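Local structure of uncharacterized protein (Legionella pneumophila subsp. pneumophila, 5L0L) at residues I53-E58 and R69-S74; I29-R32 and H36-V39; A143-R148 and L179-A184; E91-I96 and K187-E192; D45-R50 and D157-N162. The protein is of unknown function but carries a HIT-related domain, which the fragment described here contains, and probably belongs to the superfamily of histidine-triad nucleotide hydrolases and transferases. One frame throughout, in Å; residues are numbered along the deposited sequence.

Contact 1. Residues I53-E58 and R69-S74; sequences IRYLNE and RPYTVS
The Y55 ring lies edge-on to two side chains of 69-74: its CE2 comes within 3.9 Å of R69 NH2, and its CD2 within 4.2 Å of Y71 CE1. Both partners sit near the plane of the Y55 ring. The R69 guanidinium is turned almost upright against that ring, the two planes 81° apart; because NH2 lies at the ring edge and not over a face, this is not a cation-pi contact. With CG anti to the backbone N (chi1 173°), Y55 reaches away from its strand toward the loop. R69 stretches out from CG to NE, and its NH1 bends back to P70 O at 2.8 Å, 9° from the guanidinium plane; this bond helps to fix how the group is rotated. One face of the guanidinium is roofed by Y71 CE1, 4.0 Å above the plane and toward the rim. No hydrogen bond joins the two segments directly. Instead, E75 bridges them, its OE2 receiving Y55 OH and pairing with R69 NH2, while Y71 OH binds A66 O. Behind Y55, strand 51-58 runs between strands 35-41 and 128-134, with a classic beta bulge where L56 and N57 face H36; I53 packs on helix 73-92, whose N-cap is T72.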
# COMPACT_ATOMS: atom_id res chain seq x y z
N ILE A 53 7.39 2.15 7.56
CA ILE A 53 6.85 3.42 7.97
C ILE A 53 5.83 3.05 9.03
O ILE A 53 4.91 2.26 8.75
CB ILE A 53 6.15 4.14 6.81
CG1 ILE A 53 7.15 4.35 5.67
CG2 ILE A 53 5.53 5.46 7.31
CD1 ILE A 53 6.57 5.05 4.45
N ARG A 54 6.03 3.59 10.24
CA ARG A 54 5.27 3.18 11.41
C ARG A 54 4.72 4.38 12.18
O ARG A 54 5.40 5.38 12.39
CB ARG A 54 6.13 2.29 12.30
CG ARG A 54 5.53 1.94 13.67
CD ARG A 54 5.96 2.94 14.70
NE ARG A 54 5.54 2.59 16.07
CZ ARG A 54 6.28 1.91 16.96
NH1 ARG A 54 7.51 1.46 16.68
NH2 ARG A 54 5.77 1.69 18.15
N TYR A 55 3.46 4.25 12.60
CA TYR A 55 2.82 5.28 13.40
C TYR A 55 3.27 5.09 14.84
O TYR A 55 3.03 4.02 15.42
CB TYR A 55 1.30 5.11 13.30
CG TYR A 55 0.49 6.00 14.21
CD1 TYR A 55 0.74 7.37 14.28
CD2 TYR A 55 -0.58 5.48 14.94
CE1 TYR A 55 -0.03 8.19 15.12
CE2 TYR A 55 -1.36 6.30 15.76
CZ TYR A 55 -1.06 7.65 15.86
OH TYR A 55 -1.85 8.48 16.67
N LEU A 56 3.90 6.10 15.40
CA LEU A 56 4.39 6.07 16.78
C LEU A 56 3.28 6.43 17.77
O LEU A 56 2.95 5.65 18.64
CB LEU A 56 5.58 7.04 16.94
CG LEU A 56 6.82 6.75 16.12
CD1 LEU A 56 7.75 7.97 16.03
CD2 LEU A 56 7.55 5.56 16.72
N ASN A 57 2.75 7.63 17.62
CA ASN A 57 1.79 8.18 18.58
C ASN A 57 1.25 9.52 18.12
O ASN A 57 1.75 10.12 17.16
CB ASN A 57 2.47 8.37 19.96
CG ASN A 57 3.53 9.45 19.94
OD1 ASN A 57 4.48 9.41 19.16
ND2 ASN A 57 3.38 10.43 20.81
N GLU A 58 0.27 10.01 18.87
CA GLU A 58 -0.35 11.31 18.63
C GLU A 58 -0.04 12.19 19.85
O GLU A 58 -0.07 11.71 20.98
CB GLU A 58 -1.86 11.10 18.45
CG GLU A 58 -2.70 12.35 18.52
CD GLU A 58 -3.03 12.78 19.94
OE1 GLU A 58 -3.41 11.90 20.76
OE2 GLU A 58 -2.92 14.00 20.23
N ARG A 69 -5.37 -1.69 18.55
CA ARG A 69 -6.62 -0.97 18.56
C ARG A 69 -6.98 -0.55 17.15
O ARG A 69 -6.09 -0.51 16.27
CB ARG A 69 -6.53 0.24 19.48
CG ARG A 69 -5.51 1.31 19.10
CD ARG A 69 -5.85 2.63 19.81
NE ARG A 69 -4.88 3.71 19.61
CZ ARG A 69 -4.85 4.54 18.57
NH1 ARG A 69 -5.73 4.42 17.55
NH2 ARG A 69 -3.96 5.53 18.55
N PRO A 70 -8.25 -0.18 16.94
CA PRO A 70 -8.57 0.48 15.69
C PRO A 70 -7.82 1.79 15.53
O PRO A 70 -7.57 2.52 16.52
CB PRO A 70 -10.10 0.78 15.82
CG PRO A 70 -10.60 -0.21 16.83
CD PRO A 70 -9.46 -0.35 17.80
N TYR A 71 -7.53 2.11 14.27
CA TYR A 71 -6.89 3.36 13.93
C TYR A 71 -7.93 4.27 13.29
O TYR A 71 -8.79 3.83 12.53
CB TYR A 71 -5.63 3.14 13.02
CG TYR A 71 -4.62 2.33 13.76
CD1 TYR A 71 -3.92 2.88 14.83
CD2 TYR A 71 -4.42 0.99 13.47
CE1 TYR A 71 -3.05 2.11 15.58
CE2 TYR A 71 -3.55 0.23 14.19
CZ TYR A 71 -2.89 0.77 15.26
OH TYR A 71 -2.04 -0.02 15.99
N THR A 72 -7.80 5.55 13.59
CA THR A 72 -8.70 6.55 13.07
C THR A 72 -8.32 6.87 11.65
O THR A 72 -7.20 6.61 11.21
CB THR A 72 -8.66 7.85 13.90
OG1 THR A 72 -7.42 8.53 13.70
CG2 THR A 72 -8.83 7.55 15.39
N VAL A 73 -9.26 7.48 10.94
CA VAL A 73 -8.98 7.93 9.59
C VAL A 73 -7.81 8.94 9.54
O VAL A 73 -7.01 8.88 8.61
CB VAL A 73 -10.23 8.47 8.86
CG1 VAL A 73 -10.74 9.77 9.48
CG2 VAL A 73 -9.94 8.66 7.39
N SER A 74 -7.68 9.83 10.54
CA SER A 74 -6.53 10.75 10.55
C SER A 74 -5.19 10.01 10.67
O SER A 74 -4.21 10.41 10.04
CB SER A 74 -6.58 11.74 11.69
OG SER A 74 -7.85 12.36 11.69

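Contact 2. Residues I29-R32 and H36-V39; sequences ITVR and HYSV
A beta hairpin, strands 25-31 and 35-41 of the six-stranded antiparallel sheet, brings I29 opposite Y37 and T30 opposite H36. The first is a hydrogen-bonded pair: I29 N reaches Y37 O at 2.8 Å with a nearly straight N-H...O angle of 170°, and Y37 N returns to I29 O at 2.8 Å. The second is a non-hydrogen-bonded pair, T30 CA and H36 CA lying 4.4 Å apart, and here the side chains supply the polar link. T30 and H36 lie side by side pointing the same way. With OG1 anti to the carbonyl carbon (chi1 -63°), the threonine hydroxyl comes to the rim of the imidazole, T30 OG1 meeting H36 ND1 at 2.9 Å in the ring plane. On the face bearing I29 and Y37 the contacts are apolar: V31 CG2 comes to 3.5 Å from Y37 CE1, the two side chains running at a slant to each other, while I29 CD1 touches V39 CG2 at 3.9 Å. Helix 73-92 covers this face through V82, L85 and L79, and Y37 OH is bound to E75 O. On the other face, H36 is held at ND1 by T30 and, weakly, at NE2 by G59 O; these two bonds would limit rotation of the imidazole.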
# COMPACT_ATOMS: atom_id res chain seq x y z
N ILE A 29 8.80 11.77 11.17
CA ILE A 29 7.99 12.67 10.36
C ILE A 29 6.68 12.92 11.10
O ILE A 29 6.00 11.97 11.49
CB ILE A 29 7.77 12.10 8.95
CG1 ILE A 29 9.15 11.71 8.38
CG2 ILE A 29 6.95 13.09 8.10
CD1 ILE A 29 9.29 11.29 6.93
N THR A 30 6.35 14.21 11.30
CA THR A 30 5.14 14.63 12.02
C THR A 30 4.16 15.22 11.02
O THR A 30 4.55 16.06 10.20
CB THR A 30 5.44 15.63 13.13
OG1 THR A 30 6.29 15.01 14.10
CG2 THR A 30 4.14 16.08 13.83
N VAL A 31 2.92 14.76 11.09
CA VAL A 31 1.87 15.14 10.16
C VAL A 31 0.87 16.06 10.89
O VAL A 31 0.35 15.69 11.95
CB VAL A 31 1.10 13.92 9.64
CG1 VAL A 31 -0.02 14.34 8.70
CG2 VAL A 31 2.05 12.98 8.91
N ARG A 32 0.68 17.27 10.34
CA ARG A 32 -0.33 18.25 10.81
C ARG A 32 -0.11 18.58 12.27
O ARG A 32 -1.06 18.66 13.05
CB ARG A 32 -1.77 17.73 10.57
CG ARG A 32 -2.14 17.61 9.10
CD ARG A 32 -3.36 16.74 8.81
NE ARG A 32 -3.52 16.68 7.35
CZ ARG A 32 -3.20 15.66 6.54
NH1 ARG A 32 -2.78 14.47 7.00
NH2 ARG A 32 -3.37 15.82 5.22
N HIS A 36 2.78 11.43 14.76
CA HIS A 36 4.23 11.18 14.63
C HIS A 36 4.47 9.79 14.03
O HIS A 36 3.89 8.80 14.51
CB HIS A 36 4.90 11.21 16.00
CG HIS A 36 4.63 12.46 16.77
ND1 HIS A 36 5.10 13.69 16.37
CD2 HIS A 36 3.92 12.67 17.91
CE1 HIS A 36 4.68 14.61 17.24
NE2 HIS A 36 3.97 14.02 18.17
N TYR A 37 5.35 9.72 13.04
CA TYR A 37 5.68 8.47 12.31
C TYR A 37 7.19 8.27 12.22
O TYR A 37 7.92 9.25 12.10
CB TYR A 37 5.09 8.52 10.89
CG TYR A 37 3.59 8.70 10.88
CD1 TYR A 37 3.02 9.96 10.96
CD2 TYR A 37 2.74 7.60 10.83
CE1 TYR A 37 1.65 10.15 10.97
CE2 TYR A 37 1.35 7.77 10.85
CZ TYR A 37 0.82 9.05 10.95
OH TYR A 37 -0.54 9.22 10.98
N SER A 38 7.65 7.02 12.31
CA SER A 38 9.05 6.67 12.08
C SER A 38 9.22 6.03 10.71
O SER A 38 8.32 5.35 10.23
CB SER A 38 9.58 5.72 13.14
OG SER A 38 8.94 4.48 13.11
N VAL A 39 10.34 6.31 10.08
CA VAL A 39 10.77 5.69 8.85
C VAL A 39 12.11 5.03 9.13
O VAL A 39 13.08 5.71 9.48
CB VAL A 39 10.90 6.72 7.72
CG1 VAL A 39 11.42 6.04 6.46
CG2 VAL A 39 9.55 7.45 7.50

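Contact 3. Residues A143-R148 and L179-A184; sequences AGVPLR and LKACLA
The irregular backbone of 143-148 passes beside helix 176-194 with V145 CA and C182 CA as the nearest CA pair, 7.1 Å apart, and G144 turning at positive phi (89°). This is loop-on-helix packing within the HIT-related domain: the loop that follows strand 128-134 lies against one side of the helix. Its main apolar touch is between V145 CG2 and A181 CB, at 4.1 Å. V145 has CG1 anti to its own N (chi1 -169°), which leaves CG2 anti to the carbonyl carbon and turned to the helix. The same methyl, V145 CG2, lies 4.4 Å from C182 N, a looser approach to the helix backbone. A143 adds another distant approach, its carbonyl O standing 4.3 Å from A181 CB. No hydrogen bond crosses between the segments, and just 114 Å² is buried, counting both sides. The helix is secured by its own bonds, such as L183 N to L179 O at 2.9 Å. Polar links lie beside the contact: R148 NH2 forms a salt bridge with E178, and V145 O is hydrogen-bonded to Y49 OH. L41 of strand 35-41 and W174 also touch C182, whose side chain was modelled in two conformers. Within the loop, P146 CG sits 3.9 Å above one face of the R148 guanidinium, offset toward its rim.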
# COMPACT_ATOMS: atom_id res chain seq x y z
N ALA A 143 25.76 2.79 -4.20
CA ALA A 143 27.08 2.16 -4.39
C ALA A 143 27.42 1.18 -3.27
O ALA A 143 27.31 1.49 -2.07
CB ALA A 143 28.19 3.21 -4.57
N GLY A 144 27.77 -0.04 -3.67
CA GLY A 144 28.15 -1.12 -2.75
C GLY A 144 26.96 -1.95 -2.27
O GLY A 144 27.14 -2.91 -1.52
N VAL A 145 25.74 -1.59 -2.69
CA VAL A 145 24.55 -2.29 -2.15
C VAL A 145 23.65 -2.73 -3.32
O VAL A 145 22.89 -1.93 -3.85
CB VAL A 145 23.74 -1.39 -1.19
CG1 VAL A 145 22.70 -2.24 -0.45
CG2 VAL A 145 24.62 -0.61 -0.21
N PRO A 146 23.72 -4.00 -3.71
CA PRO A 146 22.83 -4.49 -4.76
C PRO A 146 21.38 -4.38 -4.27
O PRO A 146 21.12 -4.58 -3.09
CB PRO A 146 23.20 -5.98 -4.91
CG PRO A 146 24.42 -6.16 -4.13
CD PRO A 146 24.62 -5.05 -3.19
N LEU A 147 20.49 -4.06 -5.18
CA LEU A 147 19.09 -3.93 -4.84
C LEU A 147 18.52 -5.21 -4.24
O LEU A 147 17.86 -5.17 -3.21
CB LEU A 147 18.28 -3.52 -6.08
CG LEU A 147 16.77 -3.28 -5.83
CD1 LEU A 147 16.57 -2.05 -4.95
CD2 LEU A 147 16.03 -3.15 -7.17
N ARG A 148 18.81 -6.34 -4.90
CA ARG A 148 18.26 -7.64 -4.56
C ARG A 148 16.74 -7.67 -4.75
O ARG A 148 16.14 -6.72 -5.27
CB ARG A 148 18.67 -8.07 -3.13
CG ARG A 148 20.18 -8.08 -2.93
CD ARG A 148 20.44 -8.10 -1.44
NE ARG A 148 21.83 -8.26 -1.15
CZ ARG A 148 22.66 -7.34 -0.66
NH1 ARG A 148 22.30 -6.09 -0.39
NH2 ARG A 148 23.92 -7.70 -0.49
N LEU A 179 24.41 -1.63 5.17
CA LEU A 179 23.34 -0.96 5.94
C LEU A 179 23.71 0.51 6.15
O LEU A 179 22.90 1.41 5.91
CB LEU A 179 23.10 -1.65 7.26
CG LEU A 179 22.11 -0.97 8.24
CD1 LEU A 179 20.74 -0.79 7.59
CD2 LEU A 179 22.06 -1.80 9.51
N LYS A 180 24.93 0.73 6.60
CA LYS A 180 25.39 2.11 6.82
C LYS A 180 25.33 2.96 5.53
O LYS A 180 24.89 4.10 5.57
CB LYS A 180 26.80 2.12 7.41
CG LYS A 180 26.84 1.67 8.85
CD LYS A 180 28.27 1.91 9.39
CE LYS A 180 28.92 0.76 10.11
NZ LYS A 180 28.94 0.96 11.59
N ALA A 181 25.76 2.39 4.41
CA ALA A 181 25.74 3.10 3.12
C ALA A 181 24.29 3.42 2.69
O ALA A 181 24.00 4.51 2.24
CB ALA A 181 26.42 2.26 2.04
N CYS A 182 23.42 2.43 2.78
CA CYS A 182 22.02 2.57 2.36
C CYS A 182 21.32 3.66 3.18
O CYS A 182 20.64 4.55 2.66
CB CYS A 182 21.29 1.27 2.53
SG CYS A 182 19.71 1.22 1.70
N LEU A 183 21.54 3.59 4.49
CA LEU A 183 20.99 4.55 5.47
C LEU A 183 21.42 5.97 5.15
O LEU A 183 20.59 6.87 5.03
CB LEU A 183 21.48 4.23 6.89
CG LEU A 183 20.82 3.16 7.74
CD1 LEU A 183 21.59 2.90 9.02
CD2 LEU A 183 19.40 3.55 8.12
N ALA A 184 22.72 6.16 4.97
CA ALA A 184 23.25 7.49 4.65
C ALA A 184 22.61 8.04 3.38
O ALA A 184 22.27 9.24 3.33
CB ALA A 184 24.78 7.42 4.51

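Contact 4. Residues E91-I96 and K187-E192; sequences EKLGLI and KLKLAE
K92 NZ, in the conformer described, one of two modelled for this lysine, donates to the backbone carbonyl of K189, with K92 NZ and K189 O 2.7 Å apart; the ammonium lies 15° from the carbonyl plane at a C=O...N angle of 128°. The lysine chain arrives by a bend at chi3 (77°), which carries its end across the side chain of K189. On the way, K92 CE passes K189 CD at 4.0 Å, an aliphatic touch between two lysines. A second hold is looser: E192 OE1 is 3.9 Å from K92 NZ, a long salt bridge, and it also pairs with K189 NZ at 3.6 Å. The carboxylate is therefore shared by two lysines, K92 NZ and K189 NZ staying 5.4 Å apart, and it probably offsets part of their mutual repulsion. Here the C-terminal end of helix 73-92 meets the side of helix 176-194; G94, past the helix end, takes part in a Schellman motif, its N binding E91 O. Beside the charges L93 CD2 rests on K189 CG at 4.3 Å, and L93 is also packed on M185 and F186 of the second helix. Deeper between the helices, L190 meets M86 and V89. K92 has a further neighbour in Y193, one turn along from K189.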
# COMPACT_ATOMS: atom_id res chain seq x y z
N GLU A 91 11.94 7.00 -6.18
CA GLU A 91 11.93 7.59 -7.53
C GLU A 91 13.29 8.24 -7.85
O GLU A 91 13.85 8.00 -8.92
CB GLU A 91 10.80 8.62 -7.68
CG GLU A 91 10.55 9.12 -9.10
CD GLU A 91 9.72 8.16 -9.95
OE1 GLU A 91 9.95 8.17 -11.19
OE2 GLU A 91 8.80 7.43 -9.41
N LYS A 92 13.83 9.02 -6.92
CA LYS A 92 15.14 9.68 -7.11
C LYS A 92 16.34 8.73 -7.15
O LYS A 92 17.43 9.13 -7.55
CB LYS A 92 15.39 10.64 -5.98
CG LYS A 92 14.63 11.93 -6.07
CD LYS A 92 14.73 12.62 -4.74
CE LYS A 92 16.09 13.27 -4.56
NZ LYS A 92 16.13 13.94 -3.26
N LEU A 93 16.16 7.53 -6.64
CA LEU A 93 17.13 6.43 -6.79
C LEU A 93 17.00 5.66 -8.10
O LEU A 93 17.88 4.85 -8.41
CB LEU A 93 17.05 5.47 -5.60
CG LEU A 93 17.48 6.03 -4.26
CD1 LEU A 93 17.02 5.12 -3.14
CD2 LEU A 93 19.01 6.25 -4.23
N GLY A 94 15.97 5.93 -8.89
CA GLY A 94 15.75 5.28 -10.16
C GLY A 94 14.98 3.98 -10.07
O GLY A 94 15.03 3.16 -11.01
N LEU A 95 14.25 3.80 -8.97
CA LEU A 95 13.53 2.55 -8.71
C LEU A 95 12.04 2.67 -8.95
O LEU A 95 11.45 3.75 -8.79
CB LEU A 95 13.76 2.13 -7.26
CG LEU A 95 15.25 1.90 -6.93
CD1 LEU A 95 15.48 1.81 -5.44
CD2 LEU A 95 15.72 0.65 -7.63
N ILE A 96 11.41 1.54 -9.27
CA ILE A 96 9.95 1.43 -9.29
C ILE A 96 9.53 1.32 -7.82
O ILE A 96 10.10 0.51 -7.10
CB ILE A 96 9.51 0.15 -10.01
CG1 ILE A 96 9.81 0.26 -11.49
CG2 ILE A 96 8.03 -0.14 -9.73
CD1 ILE A 96 9.74 -1.10 -12.19
N LYS A 187 18.89 9.02 3.95
CA LYS A 187 18.85 10.30 4.68
C LYS A 187 19.14 11.50 3.77
O LYS A 187 18.42 12.48 3.79
CB LYS A 187 19.82 10.29 5.86
CG LYS A 187 19.41 9.40 6.99
CD LYS A 187 20.47 9.34 8.05
CE LYS A 187 20.13 8.35 9.16
NZ LYS A 187 21.22 8.25 10.17
N LEU A 188 20.18 11.38 2.96
CA LEU A 188 20.55 12.45 2.05
C LEU A 188 19.47 12.73 1.02
O LEU A 188 19.11 13.90 0.80
CB LEU A 188 21.90 12.18 1.39
CG LEU A 188 22.37 13.28 0.43
CD1 LEU A 188 22.49 14.61 1.14
CD2 LEU A 188 23.70 12.88 -0.20
N LYS A 189 18.94 11.68 0.38
CA LYS A 189 17.93 11.89 -0.64
C LYS A 189 16.66 12.50 -0.02
O LYS A 189 16.04 13.36 -0.62
CB LYS A 189 17.61 10.60 -1.41
CG LYS A 189 18.74 10.07 -2.28
CD LYS A 189 19.21 11.06 -3.30
CE LYS A 189 20.21 10.52 -4.32
NZ LYS A 189 20.78 11.74 -4.98
N LEU A 190 16.31 12.08 1.17
CA LEU A 190 15.15 12.65 1.86
C LEU A 190 15.39 14.11 2.22
O LEU A 190 14.52 14.97 1.98
CB LEU A 190 14.81 11.83 3.10
CG LEU A 190 13.64 12.34 3.94
CD1 LEU A 190 12.37 12.46 3.13
CD2 LEU A 190 13.47 11.43 5.15
N ALA A 191 16.58 14.39 2.76
CA ALA A 191 16.92 15.77 3.15
C ALA A 191 16.92 16.67 1.92
O ALA A 191 16.40 17.80 1.99
CB ALA A 191 18.24 15.83 3.89
N GLU A 192 17.45 16.18 0.80
CA GLU A 192 17.41 16.95 -0.46
C GLU A 192 15.98 17.21 -0.90
O GLU A 192 15.62 18.33 -1.32
CB GLU A 192 18.18 16.25 -1.57
CG GLU A 192 19.69 16.33 -1.37
CD GLU A 192 20.50 15.41 -2.26
OE1 GLU A 192 19.96 14.50 -2.90
OE2 GLU A 192 21.73 15.57 -2.29

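Contact 5. Residues D45-R50 and D157-N162; sequences DCRGYR and DLIAKN
R47 and R50 reach from the loop 45-50 across to 157-162, one guanidinium using its edge and the other both an NH and a face. They share D45 in a salt-bridge network; D45 OD1 also accepts from R47 N, closing an Asx turn, and both loops belong to the HIT-related domain. R47 grips the carboxylate side-on: R47 NE gives to D45 OD1 at 3.0 Å on its syn lone pair, within 1° of the guanidinium plane, while NH2 gives to OD2. R47 NH2 then crosses to D157 O at 2.8 Å, nearly along the C=O axis (C=O...N angle 167°), so the bidentate grip probably helps to align the guanidinium for its carbonyl partner. I159 CG1 flanks the nitrogen, the isoleucine side chain at about a right angle to the arginine chain.

R50 stands differently. R50 NH1 uses the anti lone pair of D45 OD2, at 2.8 Å, and also reaches L158 O at 2.9 Å, tilted 29° from that carbonyl's plane. The bend at chi3 lets L158 CD2 sit over the centre of one guanidinium face, 3.5 Å above it. Thus D45 OD2 takes a bond from each arginine, and the shared anion probably steadies both charges. D45 OD1 also accepts from I172 N, while R47 NH1 binds Q169, which helps to hold the group. H130 and W132 of strand 128-134 pack on R50 and L158, and a sulfate ion, probably from the crystallisation liquor, lies near R50. A water at the edge of R50 accepts from R50 NH2 at 2.9 Å and donates to L158 O.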
# COMPACT_ATOMS: atom_id res chain seq x y z
N ASP A 45 15.51 -7.55 6.58
CA ASP A 45 15.44 -7.84 5.16
C ASP A 45 15.90 -6.61 4.37
O ASP A 45 15.21 -5.60 4.35
CB ASP A 45 14.00 -8.22 4.79
CG ASP A 45 13.90 -8.77 3.37
OD1 ASP A 45 14.93 -9.09 2.72
OD2 ASP A 45 12.74 -8.91 2.90
N CYS A 46 17.06 -6.74 3.71
CA CYS A 46 17.63 -5.67 2.91
C CYS A 46 17.16 -5.66 1.48
O CYS A 46 17.43 -4.69 0.76
CB CYS A 46 19.17 -5.75 2.91
SG CYS A 46 19.90 -7.18 2.12
N ARG A 47 16.43 -6.70 1.05
CA ARG A 47 15.99 -6.75 -0.35
C ARG A 47 15.12 -5.54 -0.70
O ARG A 47 14.23 -5.13 0.07
CB ARG A 47 15.19 -8.01 -0.64
CG ARG A 47 15.98 -9.30 -0.42
CD ARG A 47 15.12 -10.52 -0.63
NE ARG A 47 13.97 -10.48 0.27
CZ ARG A 47 12.74 -10.90 -0.02
NH1 ARG A 47 12.46 -11.49 -1.17
NH2 ARG A 47 11.80 -10.77 0.88
N GLY A 48 15.37 -4.98 -1.88
CA GLY A 48 14.64 -3.83 -2.38
C GLY A 48 14.81 -2.55 -1.56
O GLY A 48 14.03 -1.62 -1.71
N TYR A 49 15.84 -2.51 -0.72
CA TYR A 49 16.03 -1.44 0.26
C TYR A 49 14.74 -1.20 1.06
O TYR A 49 14.32 -0.07 1.23
CB TYR A 49 16.51 -0.13 -0.43
CG TYR A 49 17.66 -0.23 -1.41
CD1 TYR A 49 18.67 -1.20 -1.29
CD2 TYR A 49 17.75 0.65 -2.47
CE1 TYR A 49 19.71 -1.26 -2.21
CE2 TYR A 49 18.81 0.64 -3.36
CZ TYR A 49 19.78 -0.32 -3.24
OH TYR A 49 20.79 -0.37 -4.14
N ARG A 50 14.10 -2.29 1.53
CA ARG A 50 12.83 -2.17 2.25
C ARG A 50 12.91 -1.18 3.41
O ARG A 50 13.88 -1.23 4.21
CB ARG A 50 12.43 -3.51 2.84
CG ARG A 50 11.72 -4.46 1.93
CD ARG A 50 11.52 -5.80 2.63
NE ARG A 50 10.46 -5.75 3.62
CZ ARG A 50 9.86 -6.83 4.15
NH1 ARG A 50 10.28 -8.07 3.87
NH2 ARG A 50 8.84 -6.66 4.99
N ASP A 157 7.93 -11.10 -2.30
CA ASP A 157 7.29 -11.70 -1.13
C ASP A 157 7.86 -11.05 0.13
O ASP A 157 9.06 -11.16 0.39
CB ASP A 157 7.49 -13.22 -1.09
CG ASP A 157 6.48 -13.90 -0.17
OD1 ASP A 157 6.32 -13.52 1.03
OD2 ASP A 157 5.78 -14.82 -0.64
N LEU A 158 7.01 -10.37 0.90
CA LEU A 158 7.44 -9.68 2.12
C LEU A 158 7.72 -10.62 3.30
O LEU A 158 8.29 -10.17 4.29
CB LEU A 158 6.46 -8.57 2.53
CG LEU A 158 6.38 -7.43 1.52
CD1 LEU A 158 5.20 -6.53 1.84
CD2 LEU A 158 7.66 -6.58 1.42
N ILE A 159 7.32 -11.89 3.17
CA ILE A 159 7.63 -12.99 4.07
C ILE A 159 6.69 -12.95 5.26
O ILE A 159 6.83 -12.09 6.13
CB ILE A 159 9.09 -13.05 4.61
CG1 ILE A 159 10.14 -12.88 3.53
CG2 ILE A 159 9.33 -14.40 5.32
CD1 ILE A 159 10.05 -13.85 2.37
N ALA A 160 5.70 -13.83 5.29
CA ALA A 160 4.82 -13.97 6.45
C ALA A 160 5.42 -15.03 7.38
O ALA A 160 5.97 -16.02 6.90
CB ALA A 160 3.43 -14.41 5.98
N LYS A 161 5.36 -14.82 8.69
CA LYS A 161 5.81 -15.85 9.66
C LYS A 161 5.01 -17.14 9.55
O LYS A 161 5.56 -18.23 9.65
CB LYS A 161 5.69 -15.32 11.09
CG LYS A 161 6.78 -14.32 11.38
CD LYS A 161 6.71 -13.72 12.77
CE LYS A 161 7.64 -12.51 12.80
NZ LYS A 161 8.17 -12.18 14.15
N ASN A 162 3.70 -17.00 9.35
CA ASN A 162 2.78 -18.11 9.17
C ASN A 162 2.65 -18.43 7.66
O ASN A 162 2.22 -17.59 6.86
CB ASN A 162 1.44 -17.72 9.80
CG ASN A 162 0.44 -18.86 9.89
OD1 ASN A 162 0.71 -19.98 9.45
ND2 ASN A 162 -0.73 -18.57 10.46
O HOH W 1 7.12 -8.29 6.66

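In the fold
Contacts 2 and 5 are buried, contacts 1 and 3 partly so, and contact 4 lies at the surface. Contacts 1 and 2 use adjacent strands of one sheet, 51-58 and 35-41, their centres about 10 Å apart, and are joined by backbone bonds such as R54 O to S38 N. Contacts 3 and 4 both use helix 176-194, and L147 packs on L95 between them; Y49 of contact 5 reaches both, bonding V145 O and touching L95. The chemistry differs with place: regular strand pairing in contact 2, edge-on aromatic packing in contact 1, plain apolar touch in contact 3, loosely shared surface charges in contact 4, and two buried arginines bonded to one aspartate in contact 5.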